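Local coordinates for putative lipoprotein (Bacteroides fragilis, PDB 3QNK) that probably binds glycans at the outer membrane as a SusD-family lipoprotein, handing them to a partner transporter, at residues N45-Q50 and K485-T490; T277-D282 and T468-V473; T293-A298 and T479-T484. All blocks are in the same frame, centred on the assembly; numbering follows the deposited sequence.

Overall arrangement
All three contacts gather on one side of the chain's centre, around the antiparallel sheet in which strand 480-488 lies between 469-475 and 304-305. Contact 1 joins the end of strand 480-488 to a loop between helices 17-29 and 55-58, contact 2 sets helix 278-283 against strand 469-475, and contact 3 places the turn after that helix on the first half of strand 480-488. The centre of contact 2 is about 8 Å from that of contact 1 and 9 Å from that of contact 3. Along the chain, contacts 2 and 3 interleave, within the long span bridged by contact 1. Here an early loop, a helix and its following turn meet the late strands of this SusD-like protein.

Contact 1. Residues N45-Q50 and K485-T490; sequences NSVSAQ and KTDIRT. With PO4 (phosphate ion), chain G.
Ser-46 and Val-47 lie against the end of strand 480-488: Val-47 covers a classic beta bulge, in which Thr-486 and Asp-487 both face Leu-470, and Ser-46 meets Arg-489 just beyond it. The backbone of Ser-46 makes the polar link: its O receives a hydrogen bond from Arg-489 NH2 at 2.9 Å, in the carbonyl plane and on a lone pair, although the oxygen is tilted from the guanidinium plane. The hydroxyl of Ser-46 turns instead to Asn-41 and the backbone of Gly-275. Val-47 points its side chain at the strand. With CG1 anti to the backbone N (chi1 174°), its other branch, CG2, reaches Thr-486 OG1 at 3.5 Å and Asp-487 CB at 3.9 Å, and the valine and Arg-489 side chains run past each other in opposite directions. An extended chain from CG to NE carries the arginine back to Asp-487 in a salt bridge, while Gln-467 takes NH1; these bonds should fix the guanidinium's rotation. Tyr-63 OH bonds to Asp-487 OD1, whose distance to O4 of a phosphate ion, probably from the crystallisation liquor, is 2.9 Å. Arg-489 NE lies 2.8 Å from Asp-487 OD2, approaching from above the carboxylate plane.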
loop_
_atom_site.group_PDB
_atom_site.type_symbol
_atom_site.label_atom_id
_atom_site.label_comp_id
_atom_site.label_asym_id
_atom_site.label_seq_id
_atom_site.Cartn_x
_atom_site.Cartn_y
_atom_site.Cartn_z
ATOM N N ASN B 45 18.027 21.583 -0.344
ATOM C CA ASN B 45 19.260 20.825 -0.587
ATOM C C ASN B 45 19.276 20.138 -1.938
ATOM O O ASN B 45 20.358 19.785 -2.428
ATOM C CB ASN B 45 19.482 19.768 0.487
ATOM C CG ASN B 45 20.067 20.312 1.750
ATOM O OD1 ASN B 45 20.364 21.503 1.876
ATOM N ND2 ASN B 45 20.228 19.450 2.716
ATOM N N SER B 46 18.079 19.887 -2.526
ATOM C CA SER B 46 18.022 19.127 -3.757
ATOM C C SER B 46 16.876 19.504 -4.661
ATOM O O SER B 46 15.785 19.809 -4.182
ATOM C CB SER B 46 17.915 17.632 -3.430
ATOM O OG SER B 46 17.864 16.816 -4.590
ATOM N N VAL B 47 17.135 19.432 -5.990
ATOM C CA VAL B 47 16.173 19.510 -7.088
ATOM C C VAL B 47 16.312 18.158 -7.799
ATOM O O VAL B 47 17.368 17.885 -8.379
ATOM C CB VAL B 47 16.363 20.723 -8.049
ATOM C CG1 VAL B 47 15.403 20.644 -9.238
ATOM C CG2 VAL B 47 16.233 22.069 -7.320
ATOM N N SER B 48 15.297 17.291 -7.687
ATOM C CA SER B 48 15.328 15.937 -8.276
ATOM C C SER B 48 15.578 15.927 -9.787
ATOM O O SER B 48 15.032 16.753 -10.520
ATOM C CB SER B 48 14.014 15.203 -8.004
ATOM O OG SER B 48 14.000 13.871 -8.490
ATOM N N ALA B 49 16.351 14.936 -10.253
ATOM C CA ALA B 49 16.563 14.682 -11.674
ATOM C C ALA B 49 15.207 14.307 -12.328
ATOM O O ALA B 49 15.112 14.260 -13.572
ATOM C CB ALA B 49 17.568 13.553 -11.851
ATOM N N GLN B 50 14.159 14.060 -11.466
ATOM C CA GLN B 50 12.789 13.724 -11.861
ATOM C C GLN B 50 11.833 14.901 -11.662
ATOM O O GLN B 50 10.616 14.698 -11.693
ATOM C CB GLN B 50 12.255 12.505 -11.101
ATOM C CG GLN B 50 12.801 11.182 -11.592
ATOM C CD GLN B 50 14.235 10.938 -11.186
ATOM O OE1 GLN B 50 14.628 10.985 -9.984
ATOM N NE2 GLN B 50 15.045 10.682 -12.199
ATOM N N LYS B 485 18.651 28.705 -13.057
ATOM C CA LYS B 485 17.497 28.544 -12.159
ATOM C C LYS B 485 17.096 27.076 -12.295
ATOM O O LYS B 485 17.006 26.591 -13.423
ATOM C CB LYS B 485 16.345 29.495 -12.529
ATOM C CG LYS B 485 16.509 30.915 -12.026
ATOM C CD LYS B 485 15.474 31.827 -12.659
ATOM C CE LYS B 485 15.160 33.105 -11.887
ATOM N NZ LYS B 485 16.073 34.244 -12.206
ATOM N N THR B 486 16.954 26.333 -11.197
ATOM C CA THR B 486 16.638 24.897 -11.310
ATOM C C THR B 486 15.219 24.580 -10.865
ATOM O O THR B 486 14.685 23.541 -11.257
ATOM C CB THR B 486 17.642 24.042 -10.539
ATOM O OG1 THR B 486 17.796 24.599 -9.236
ATOM C CG2 THR B 486 19.016 23.952 -11.236
ATOM N N ASP B 487 14.598 25.460 -10.057
ATOM C CA ASP B 487 13.246 25.273 -9.538
ATOM C C ASP B 487 12.722 26.588 -8.977
ATOM O O ASP B 487 13.403 27.239 -8.173
ATOM C CB ASP B 487 13.201 24.171 -8.452
ATOM C CG ASP B 487 11.908 23.374 -8.429
ATOM O OD1 ASP B 487 11.066 23.570 -9.356
ATOM O OD2 ASP B 487 11.731 22.542 -7.478
ATOM N N ILE B 488 11.523 26.993 -9.424
ATOM C CA ILE B 488 10.866 28.202 -8.934
ATOM C C ILE B 488 9.811 27.734 -7.917
ATOM O O ILE B 488 8.653 27.454 -8.271
ATOM C CB ILE B 488 10.292 29.119 -10.053
ATOM C CG1 ILE B 488 11.179 29.199 -11.315
ATOM C CG2 ILE B 488 9.895 30.471 -9.512
ATOM C CD1 ILE B 488 12.568 29.743 -11.209
ATOM N N ARG B 489 10.242 27.583 -6.676
ATOM C CA ARG B 489 9.380 27.135 -5.573
ATOM C C ARG B 489 8.667 28.307 -4.878
ATOM O O ARG B 489 9.056 29.485 -5.021
ATOM C CB ARG B 489 10.191 26.331 -4.533
ATOM C CG ARG B 489 10.717 25.044 -5.103
ATOM C CD ARG B 489 11.449 24.200 -4.111
ATOM N NE ARG B 489 12.043 23.046 -4.788
ATOM C CZ ARG B 489 12.832 22.159 -4.197
ATOM N NH1 ARG B 489 13.119 22.270 -2.911
ATOM N NH2 ARG B 489 13.372 21.177 -4.897
ATOM N N THR B 490 7.673 27.954 -4.056
ATOM C CA THR B 490 6.984 28.931 -3.241
ATOM C C THR B 490 6.695 28.303 -1.900
ATOM O O THR B 490 6.956 27.119 -1.708
ATOM C CB THR B 490 5.753 29.547 -3.917
ATOM O OG1 THR B 490 5.432 30.764 -3.209
ATOM C CG2 THR B 490 4.551 28.578 -3.997
HETATM P P PO4 G . 9.739 25.019 -12.674
HETATM O O1 PO4 G . 8.924 25.980 -11.534
HETATM O O2 PO4 G . 8.841 24.919 -14.172
HETATM O O3 PO4 G . 11.099 25.807 -12.779
HETATM O O4 PO4 G . 10.358 23.595 -12.125
#

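Contact 2. Residues T277-D282 and T468-V473; sequences TQELID and TTLHGV
Glu-279 starts with CG anti to its carbonyl carbon (chi1 -77°) and bends at chi2, a course that brings its carboxylate over to His-471, whose own CG is likewise opposite the carbonyl carbon. Both carboxylate oxygens are used on the same residue. His-471 N donates to the syn lone pair of Glu-279 OE1 at 2.9 Å, while His-471 ND1 gives a nearly straight bond to Glu-279 OE2 at 2.6 Å, with that oxygen close to the imidazole plane. The carboxylate and ring planes are turned 33° apart. The backbone N-H steadies the carboxylate, and the ND1 bond, a His-carboxylate hydrogen bond, probably limits rotation of the ring. It is made in the first turn of a helix that crosses strand 469-473 steeply, the axes of the two short segments 76° apart. Thr-277 is the N-cap, its OG1 accepting from Leu-280 N, and the same oxygen is bonded to Asp-44 O. One residue on, Gln-278 N donates to His-471 O at 2.9 Å. Apolar contact flanks these bonds: Thr-277 CG2 is 4.1 Å from Leu-470 CB, and the side chains of Gln-278 and His-471 meet through their CB atoms. Tyr-359 OH bonds to Gln-278 OE1, which also lies 3.5 Å from Val-473 CG1.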
loop_
_atom_site.group_PDB
_atom_site.type_symbol
_atom_site.label_atom_id
_atom_site.label_comp_id
_atom_site.label_asym_id
_atom_site.label_seq_id
_atom_site.Cartn_x
_atom_site.Cartn_y
_atom_site.Cartn_z
ATOM N N THR B 277 21.801 21.465 -4.858
ATOM C CA THR B 277 21.601 22.805 -5.415
ATOM C C THR B 277 22.850 23.661 -5.320
ATOM O O THR B 277 23.747 23.413 -4.509
ATOM C CB THR B 277 20.516 23.515 -4.622
ATOM O OG1 THR B 277 20.866 23.372 -3.240
ATOM C CG2 THR B 277 19.140 22.961 -4.864
ATOM N N GLN B 278 22.867 24.742 -6.073
ATOM C CA GLN B 278 23.968 25.668 -5.980
ATOM C C GLN B 278 23.950 26.310 -4.577
ATOM O O GLN B 278 25.009 26.555 -4.010
ATOM C CB GLN B 278 23.889 26.691 -7.118
ATOM C CG GLN B 278 25.160 27.488 -7.318
ATOM C CD GLN B 278 26.372 26.596 -7.342
ATOM O OE1 GLN B 278 26.400 25.558 -8.023
ATOM N NE2 GLN B 278 27.353 26.941 -6.523
ATOM N N GLU B 279 22.759 26.451 -3.976
ATOM C CA GLU B 279 22.581 27.011 -2.615
ATOM C C GLU B 279 23.268 26.143 -1.558
ATOM O O GLU B 279 23.869 26.682 -0.617
ATOM C CB GLU B 279 21.100 27.174 -2.265
ATOM C CG GLU B 279 20.497 28.391 -2.936
ATOM C CD GLU B 279 20.009 28.252 -4.365
ATOM O OE1 GLU B 279 20.090 27.134 -4.926
ATOM O OE2 GLU B 279 19.572 29.282 -4.933
ATOM N N LEU B 280 23.205 24.817 -1.727
ATOM C CA LEU B 280 23.902 23.918 -0.830
ATOM C C LEU B 280 25.399 23.948 -1.119
ATOM O O LEU B 280 26.185 23.981 -0.171
ATOM C CB LEU B 280 23.379 22.476 -0.923
ATOM C CG LEU B 280 24.134 21.428 -0.115
ATOM C CD1 LEU B 280 24.092 21.714 1.416
ATOM C CD2 LEU B 280 23.634 20.057 -0.439
ATOM N N ILE B 281 25.797 23.950 -2.407
ATOM C CA ILE B 281 27.211 23.966 -2.769
ATOM C C ILE B 281 27.861 25.215 -2.162
ATOM O O ILE B 281 28.949 25.119 -1.573
ATOM C CB ILE B 281 27.396 23.839 -4.318
ATOM C CG1 ILE B 281 27.488 22.362 -4.746
ATOM C CG2 ILE B 281 28.662 24.543 -4.796
ATOM C CD1 ILE B 281 26.356 21.519 -4.527
ATOM N N ASP B 282 27.148 26.355 -2.227
ATOM C CA ASP B 282 27.614 27.644 -1.695
ATOM C C ASP B 282 27.833 27.622 -0.190
ATOM O O ASP B 282 28.645 28.405 0.305
ATOM C CB ASP B 282 26.600 28.752 -2.035
ATOM C CG ASP B 282 26.644 29.263 -3.483
ATOM O OD1 ASP B 282 27.633 28.947 -4.208
ATOM O OD2 ASP B 282 25.715 30.011 -3.878
ATOM N N THR B 468 12.300 28.823 -2.273
ATOM C CA THR B 468 12.300 29.933 -3.230
ATOM C C THR B 468 12.842 29.475 -4.577
ATOM O O THR B 468 12.648 28.326 -4.953
ATOM C CB THR B 468 13.139 31.116 -2.709
ATOM O OG1 THR B 468 14.394 30.638 -2.233
ATOM C CG2 THR B 468 12.448 31.897 -1.644
ATOM N N THR B 469 13.520 30.388 -5.313
ATOM C CA THR B 469 14.150 30.058 -6.572
ATOM C C THR B 469 15.489 29.435 -6.242
ATOM O O THR B 469 16.318 30.066 -5.572
ATOM C CB THR B 469 14.241 31.265 -7.486
ATOM O OG1 THR B 469 12.918 31.694 -7.786
ATOM C CG2 THR B 469 14.968 30.952 -8.787
ATOM N N LEU B 470 15.670 28.181 -6.678
ATOM C CA LEU B 470 16.877 27.394 -6.462
ATOM C C LEU B 470 17.663 27.364 -7.756
ATOM O O LEU B 470 17.101 27.543 -8.832
ATOM C CB LEU B 470 16.568 25.993 -5.932
ATOM C CG LEU B 470 15.761 25.938 -4.638
ATOM C CD1 LEU B 470 15.356 24.542 -4.355
ATOM C CD2 LEU B 470 16.554 26.497 -3.432
ATOM N N HIS B 471 18.979 27.184 -7.636
ATOM C CA HIS B 471 19.894 27.277 -8.748
ATOM C C HIS B 471 20.762 26.032 -8.916
ATOM O O HIS B 471 20.755 25.123 -8.087
ATOM C CB HIS B 471 20.782 28.515 -8.534
ATOM C CG HIS B 471 20.000 29.787 -8.497
ATOM N ND1 HIS B 471 19.465 30.276 -7.313
ATOM C CD2 HIS B 471 19.599 30.584 -9.517
ATOM C CE1 HIS B 471 18.799 31.371 -7.645
ATOM N NE2 HIS B 471 18.841 31.586 -8.961
ATOM N N GLY B 472 21.499 26.025 -10.022
ATOM C CA GLY B 472 22.451 24.980 -10.384
ATOM C C GLY B 472 23.450 25.498 -11.393
ATOM O O GLY B 472 23.540 26.706 -11.599
ATOM N N VAL B 473 24.210 24.615 -12.017
ATOM C CA VAL B 473 25.167 25.015 -13.046
ATOM C C VAL B 473 24.878 24.241 -14.349
ATOM O O VAL B 473 24.239 23.189 -14.328
ATOM C CB VAL B 473 26.670 24.938 -12.639
ATOM C CG1 VAL B 473 26.960 25.854 -11.458
ATOM C CG2 VAL B 473 27.130 23.501 -12.366
#

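Contact 3. Residues T293-A298 and T479-T484; sequences TQYSQA and TEFKVT
Residues Tyr-295 to Ala-298 form a type I beta turn, closed by the bond from Ala-298 N to Tyr-295 O, and this turn faces strand 480-484 with the CA atoms of Ala-298 and Val-483 closest, 6.4 Å apart. Val-483 is the centre of the packing. Its CG1 is anti to the backbone N (chi1 179°), and the two methyls, CG1 and CG2, sit about the Tyr-295 carbonyl oxygen, each 3.4 Å from that O, the atom that also closes the turn, so the isopropyl group rests against the turn's backbone as well as its side chains. CG1 also touches the carbonyl oxygen of Ser-296, while CG2 lies 3.9 Å from Tyr-295 CB and 3.8 Å from Ala-298 CB. Nearer the start of the strand, Phe-481 adds a lighter aromatic contact. Its CZ is 4.3 Å from Tyr-295 CE2, which meets the phenylalanine ring at its edge, while the phenylalanine approaches the tyrosine ring obliquely. The contact is thus wholly apolar on the strand side. Phe-304 of strand 304-305 joins the cluster, meeting Tyr-295 edge-to-face and lying against Phe-481. Asp-282 of helix 278-283 is hydrogen-bonded through OD2 to Ser-296 OG and through OD1 to Tyr-295 N, anchoring the loop to the helix end, while strand 469-475 continues the sheet through a backbone bond between Gly-472 and Thr-484.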
loop_
_atom_site.group_PDB
_atom_site.type_symbol
_atom_site.label_atom_id
_atom_site.label_comp_id
_atom_site.label_asym_id
_atom_site.label_seq_id
_atom_site.Cartn_x
_atom_site.Cartn_y
_atom_site.Cartn_z
ATOM N N THR B 293 33.363 31.298 -2.674
ATOM C CA THR B 293 32.669 32.253 -3.542
ATOM C C THR B 293 31.209 31.749 -3.686
ATOM O O THR B 293 30.969 30.526 -3.771
ATOM C CB THR B 293 33.406 32.415 -4.878
ATOM O OG1 THR B 293 34.704 32.940 -4.622
ATOM C CG2 THR B 293 32.697 33.369 -5.834
ATOM N N GLN B 294 30.240 32.681 -3.625
ATOM C CA GLN B 294 28.814 32.344 -3.750
ATOM C C GLN B 294 28.416 32.524 -5.191
ATOM O O GLN B 294 28.692 33.582 -5.768
ATOM C CB GLN B 294 27.942 33.209 -2.822
ATOM C CG GLN B 294 28.350 33.255 -1.352
ATOM C CD GLN B 294 28.200 31.942 -0.670
ATOM O OE1 GLN B 294 27.121 31.582 -0.220
ATOM N NE2 GLN B 294 29.289 31.199 -0.572
ATOM N N TYR B 295 27.767 31.505 -5.788
ATOM C CA TYR B 295 27.394 31.578 -7.203
ATOM C C TYR B 295 25.904 31.627 -7.453
ATOM O O TYR B 295 25.528 32.004 -8.550
ATOM C CB TYR B 295 27.987 30.393 -7.961
ATOM C CG TYR B 295 29.495 30.435 -8.018
ATOM C CD1 TYR B 295 30.266 29.890 -6.997
ATOM C CD2 TYR B 295 30.158 31.014 -9.102
ATOM C CE1 TYR B 295 31.659 29.931 -7.040
ATOM C CE2 TYR B 295 31.546 31.047 -9.163
ATOM C CZ TYR B 295 32.293 30.515 -8.124
ATOM O OH TYR B 295 33.662 30.551 -8.172
ATOM N N SER B 296 25.047 31.255 -6.479
ATOM C CA SER B 296 23.597 31.170 -6.701
ATOM C C SER B 296 22.981 32.410 -7.258
ATOM O O SER B 296 22.086 32.287 -8.095
ATOM C CB SER B 296 22.861 30.793 -5.425
ATOM O OG SER B 296 23.227 29.477 -5.048
ATOM N N GLN B 297 23.435 33.604 -6.824
ATOM C CA GLN B 297 22.832 34.868 -7.276
ATOM C C GLN B 297 23.608 35.509 -8.430
ATOM O O GLN B 297 23.368 36.677 -8.770
ATOM C CB GLN B 297 22.657 35.851 -6.107
ATOM C CG GLN B 297 21.859 35.301 -4.893
ATOM C CD GLN B 297 20.576 34.564 -5.230
ATOM O OE1 GLN B 297 19.698 35.101 -5.913
ATOM N NE2 GLN B 297 20.432 33.317 -4.719
ATOM N N ALA B 298 24.476 34.717 -9.096
ATOM C CA ALA B 298 25.227 35.178 -10.256
ATOM C C ALA B 298 24.290 35.453 -11.422
ATOM O O ALA B 298 23.308 34.709 -11.580
ATOM C CB ALA B 298 26.247 34.132 -10.656
ATOM N N THR B 479 35.378 23.316 -19.645
ATOM C CA THR B 479 35.971 24.067 -18.541
ATOM C C THR B 479 35.048 25.199 -18.004
ATOM O O THR B 479 35.255 25.657 -16.884
ATOM C CB THR B 479 37.332 24.600 -19.051
ATOM O OG1 THR B 479 38.099 25.120 -17.980
ATOM C CG2 THR B 479 37.200 25.633 -20.163
ATOM N N GLU B 480 34.031 25.619 -18.776
ATOM C CA GLU B 480 33.171 26.739 -18.416
ATOM C C GLU B 480 31.728 26.389 -18.234
ATOM O O GLU B 480 31.178 25.558 -18.962
ATOM C CB GLU B 480 33.234 27.830 -19.480
ATOM C CG GLU B 480 34.619 28.373 -19.730
ATOM C CD GLU B 480 34.794 28.875 -21.146
ATOM O OE1 GLU B 480 34.572 28.076 -22.083
ATOM O OE2 GLU B 480 35.137 30.068 -21.320
ATOM N N PHE B 481 31.082 27.164 -17.336
ATOM C CA PHE B 481 29.694 27.034 -16.931
ATOM C C PHE B 481 29.044 28.386 -16.656
ATOM O O PHE B 481 29.731 29.392 -16.470
ATOM C CB PHE B 481 29.598 26.148 -15.671
ATOM C CG PHE B 481 30.173 26.764 -14.423
ATOM C CD1 PHE B 481 31.525 26.639 -14.125
ATOM C CD2 PHE B 481 29.366 27.473 -13.543
ATOM C CE1 PHE B 481 32.070 27.252 -12.982
ATOM C CE2 PHE B 481 29.905 28.076 -12.400
ATOM C CZ PHE B 481 31.250 27.957 -12.122
ATOM N N LYS B 482 27.694 28.369 -16.644
ATOM C CA LYS B 482 26.746 29.436 -16.317
ATOM C C LYS B 482 25.919 28.948 -15.112
ATOM O O LYS B 482 25.715 27.733 -14.975
ATOM C CB LYS B 482 25.820 29.740 -17.521
ATOM C CG LYS B 482 26.430 30.527 -18.689
ATOM C CD LYS B 482 25.482 30.448 -19.886
ATOM C CE LYS B 482 25.779 31.371 -21.049
ATOM N NZ LYS B 482 24.545 32.055 -21.543
ATOM N N VAL B 483 25.431 29.880 -14.249
ATOM C CA VAL B 483 24.549 29.538 -13.116
ATOM C C VAL B 483 23.123 29.577 -13.649
ATOM O O VAL B 483 22.756 30.502 -14.362
ATOM C CB VAL B 483 24.764 30.437 -11.860
ATOM C CG1 VAL B 483 23.812 30.055 -10.722
ATOM C CG2 VAL B 483 26.226 30.370 -11.400
ATOM N N THR B 484 22.339 28.559 -13.354
ATOM C CA THR B 484 20.952 28.418 -13.838
ATOM C C THR B 484 19.923 28.423 -12.727
ATOM O O THR B 484 20.273 28.089 -11.596
ATOM C CB THR B 484 20.828 27.045 -14.560
ATOM O OG1 THR B 484 21.117 25.972 -13.634
ATOM C CG2 THR B 484 21.727 26.956 -15.784
#